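Local coordinates for A rubisco-like protein (Burkholderia fungorum, PDB 3NWR), which is a rubisco-like protein of the RuBisCO large-chain family, probably acting as a lyase, at residues V280-R285 and V313-V318. Numbering follows the deposited sequence.
Sequences VLHAHR and VDHMHV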
loop_
_atom_site.group_PDB
_atom_site.type_symbol
_atom_site.label_atom_id
_atom_site.label_comp_id
_atom_site.label_asym_id
_atom_site.label_seq_id
_atom_site.Cartn_x
_atom_site.Cartn_y
_atom_site.Cartn_z
ATOM N N VAL A 280 16.578 -16.206 -0.845
ATOM C CA VAL A 280 15.128 -16.391 -0.778
ATOM C C VAL A 280 14.489 -15.093 -0.295
ATOM O O VAL A 280 14.948 -14.494 0.671
ATOM C CB VAL A 280 14.785 -17.525 0.197
ATOM C CG1 VAL A 280 13.267 -17.661 0.361
ATOM C CG2 VAL A 280 15.385 -18.836 -0.292
ATOM N N LEU A 281 13.421 -14.682 -0.969
ATOM C CA LEU A 281 12.705 -13.457 -0.638
ATOM C C LEU A 281 11.408 -13.834 0.074
ATOM O O LEU A 281 10.448 -14.300 -0.557
ATOM C CB LEU A 281 12.401 -12.677 -1.916
ATOM C CG LEU A 281 12.891 -11.242 -2.021
ATOM C CD1 LEU A 281 12.324 -10.611 -3.285
ATOM C CD2 LEU A 281 12.505 -10.448 -0.785
ATOM N N HIS A 282 11.403 -13.666 1.391
ATOM C CA HIS A 282 10.249 -14.008 2.230
ATOM C C HIS A 282 9.392 -12.750 2.389
ATOM O O HIS A 282 9.776 -11.809 3.084
ATOM C CB HIS A 282 10.733 -14.522 3.600
ATOM C CG HIS A 282 9.631 -14.919 4.535
ATOM N ND1 HIS A 282 9.066 -16.178 4.533
ATOM C CD2 HIS A 282 9.008 -14.229 5.520
ATOM C CE1 HIS A 282 8.132 -16.242 5.468
ATOM N NE2 HIS A 282 8.070 -15.070 6.074
ATOM N N ALA A 283 8.227 -12.739 1.747
ATOM C CA ALA A 283 7.363 -11.562 1.758
ATOM C C ALA A 283 6.442 -11.536 2.972
ATOM O O ALA A 283 5.643 -12.456 3.158
ATOM C CB ALA A 283 6.530 -11.518 0.468
ATOM N N HIS A 284 6.542 -10.496 3.794
ATOM C CA HIS A 284 5.631 -10.346 4.920
ATOM C C HIS A 284 4.567 -9.347 4.524
ATOM O O HIS A 284 4.885 -8.229 4.126
ATOM C CB HIS A 284 6.341 -9.884 6.201
ATOM C CG HIS A 284 5.517 -10.110 7.428
ATOM N ND1 HIS A 284 4.498 -9.263 7.802
ATOM C CD2 HIS A 284 5.509 -11.129 8.323
ATOM C CE1 HIS A 284 3.917 -9.731 8.894
ATOM N NE2 HIS A 284 4.515 -10.860 9.234
ATOM N N ARG A 285 3.303 -9.742 4.643
ATOM C CA ARG A 285 2.227 -8.934 4.083
ATOM C C ARG A 285 1.563 -7.977 5.072
ATOM O O ARG A 285 0.487 -7.449 4.786
ATOM C CB ARG A 285 1.165 -9.835 3.427
ATOM C CG ARG A 285 0.251 -10.528 4.441
ATOM C CD ARG A 285 -0.726 -11.502 3.803
ATOM N NE ARG A 285 -1.854 -11.709 4.707
ATOM C CZ ARG A 285 -2.865 -12.547 4.486
ATOM N NH1 ARG A 285 -2.885 -13.305 3.402
ATOM N NH2 ARG A 285 -3.866 -12.602 5.350
ATOM N N VAL A 313 8.887 -12.513 -5.445
ATOM C CA VAL A 313 8.942 -13.074 -4.094
ATOM C C VAL A 313 8.836 -14.609 -4.108
ATOM O O VAL A 313 8.237 -15.190 -5.014
ATOM C CB VAL A 313 7.859 -12.485 -3.176
ATOM C CG1 VAL A 313 8.057 -10.974 -3.042
ATOM C CG2 VAL A 313 6.463 -12.803 -3.710
ATOM N N ASP A 314 9.403 -15.251 -3.089
ATOM C CA ASP A 314 9.471 -16.708 -3.039
ATOM C C ASP A 314 8.437 -17.325 -2.107
ATOM O O ASP A 314 8.016 -18.462 -2.322
ATOM C CB ASP A 314 10.864 -17.130 -2.573
ATOM C CG ASP A 314 11.922 -16.838 -3.599
ATOM O OD1 ASP A 314 11.812 -17.391 -4.712
ATOM O OD2 ASP A 314 12.858 -16.060 -3.301
ATOM N N HIS A 315 8.078 -16.592 -1.055
ATOM C CA HIS A 315 7.095 -17.032 -0.070
ATOM C C HIS A 315 6.023 -15.970 0.084
ATOM O O HIS A 315 6.315 -14.774 0.019
ATOM C CB HIS A 315 7.713 -17.176 1.317
ATOM C CG HIS A 315 8.906 -18.076 1.398
ATOM N ND1 HIS A 315 9.689 -18.141 2.530
ATOM C CD2 HIS A 315 9.442 -18.954 0.517
ATOM C CE1 HIS A 315 10.659 -19.022 2.341
ATOM N NE2 HIS A 315 10.529 -19.532 1.128
ATOM N N MET A 316 4.786 -16.400 0.341
ATOM C CA MET A 316 3.711 -15.481 0.704
ATOM C C MET A 316 2.961 -15.989 1.925
ATOM O O MET A 316 2.734 -17.194 2.060
ATOM C CB MET A 316 2.707 -15.313 -0.446
ATOM C CG MET A 316 3.214 -14.465 -1.617
ATOM S SD MET A 316 3.310 -12.679 -1.280
ATOM C CE MET A 316 1.577 -12.187 -1.357
ATOM N N HIS A 317 2.561 -15.066 2.796
ATOM C CA HIS A 317 1.785 -15.402 3.980
ATOM C C HIS A 317 0.301 -15.524 3.684
ATOM O O HIS A 317 -0.267 -14.703 2.938
ATOM C CB HIS A 317 1.999 -14.347 5.057
ATOM C CG HIS A 317 3.239 -14.563 5.849
ATOM N ND1 HIS A 317 3.217 -15.087 7.122
ATOM C CD2 HIS A 317 4.543 -14.358 5.544
ATOM C CE1 HIS A 317 4.457 -15.190 7.572
ATOM N NE2 HIS A 317 5.279 -14.755 6.633
ATOM N N VAL A 318 -0.325 -16.523 4.307
ATOM C CA VAL A 318 -1.752 -16.778 4.134
ATOM C C VAL A 318 -2.522 -16.800 5.452
ATOM O O VAL A 318 -3.722 -17.086 5.466
ATOM C CB VAL A 318 -2.001 -18.106 3.386
ATOM C CG1 VAL A 318 -1.343 -18.069 2.017
ATOM C CG2 VAL A 318 -1.500 -19.308 4.188
HETATM O O HOH W 1 3.114 -12.293 2.035
HETATM O O HOH W 2 -5.620 -14.947 5.091
#
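His282 meets His315 and His317 where two neighbouring parallel strands of the RuBisCO-type TIM barrel, 280-284 and 315-319, run side by side, joined through helix 301-309 in a beta-alpha-beta crossover. Parallel pairing rests on a 23° angle between the strand axes and on two bonds of His315 that flank His282: a weak one from its N to Leu281 O, and one from Ala283 N to its O at 3.3 Å. At the start of the pair, Leu281 O also accepts Asp314 N at 2.9 Å. Asp314 OD2 turns its anti lone pair to Leu281 N (2.8 Å), while Arg274 forms a salt bridge with the same oxygen. Further along the strands the spacing widens, and a water bridges Ala283 O to His317 N.

The histidines build an aromatic cluster. With CG anti to its backbone N (chi1 -179°), the His282 ring reaches across to the other strand, and both its nitrogens are engaged there. Its ND1 and His315 ND1 share a hydrogen bond of 2.9 Å, edge to edge and with the donor undecided, the ring planes almost perpendicular (86°); His315 NE2 continues to Thr152, and Val280 CG1 lies over the His315 ring. His284 turns its edge toward one face of His317; Asn286 ND2 holds its ND1, and its NE2 makes a weak hydrogen bond to the carboxylated lysine at position 195, which places this end of the cluster beside the presumed active site, as in RuBisCO. On the other side of the sheet, Ala283 CB packs against Met316 SD at 3.8 Å. The remaining His282 nitrogen, NE2, shares a hydrogen bond with His317 NE2, 2.9 Å away.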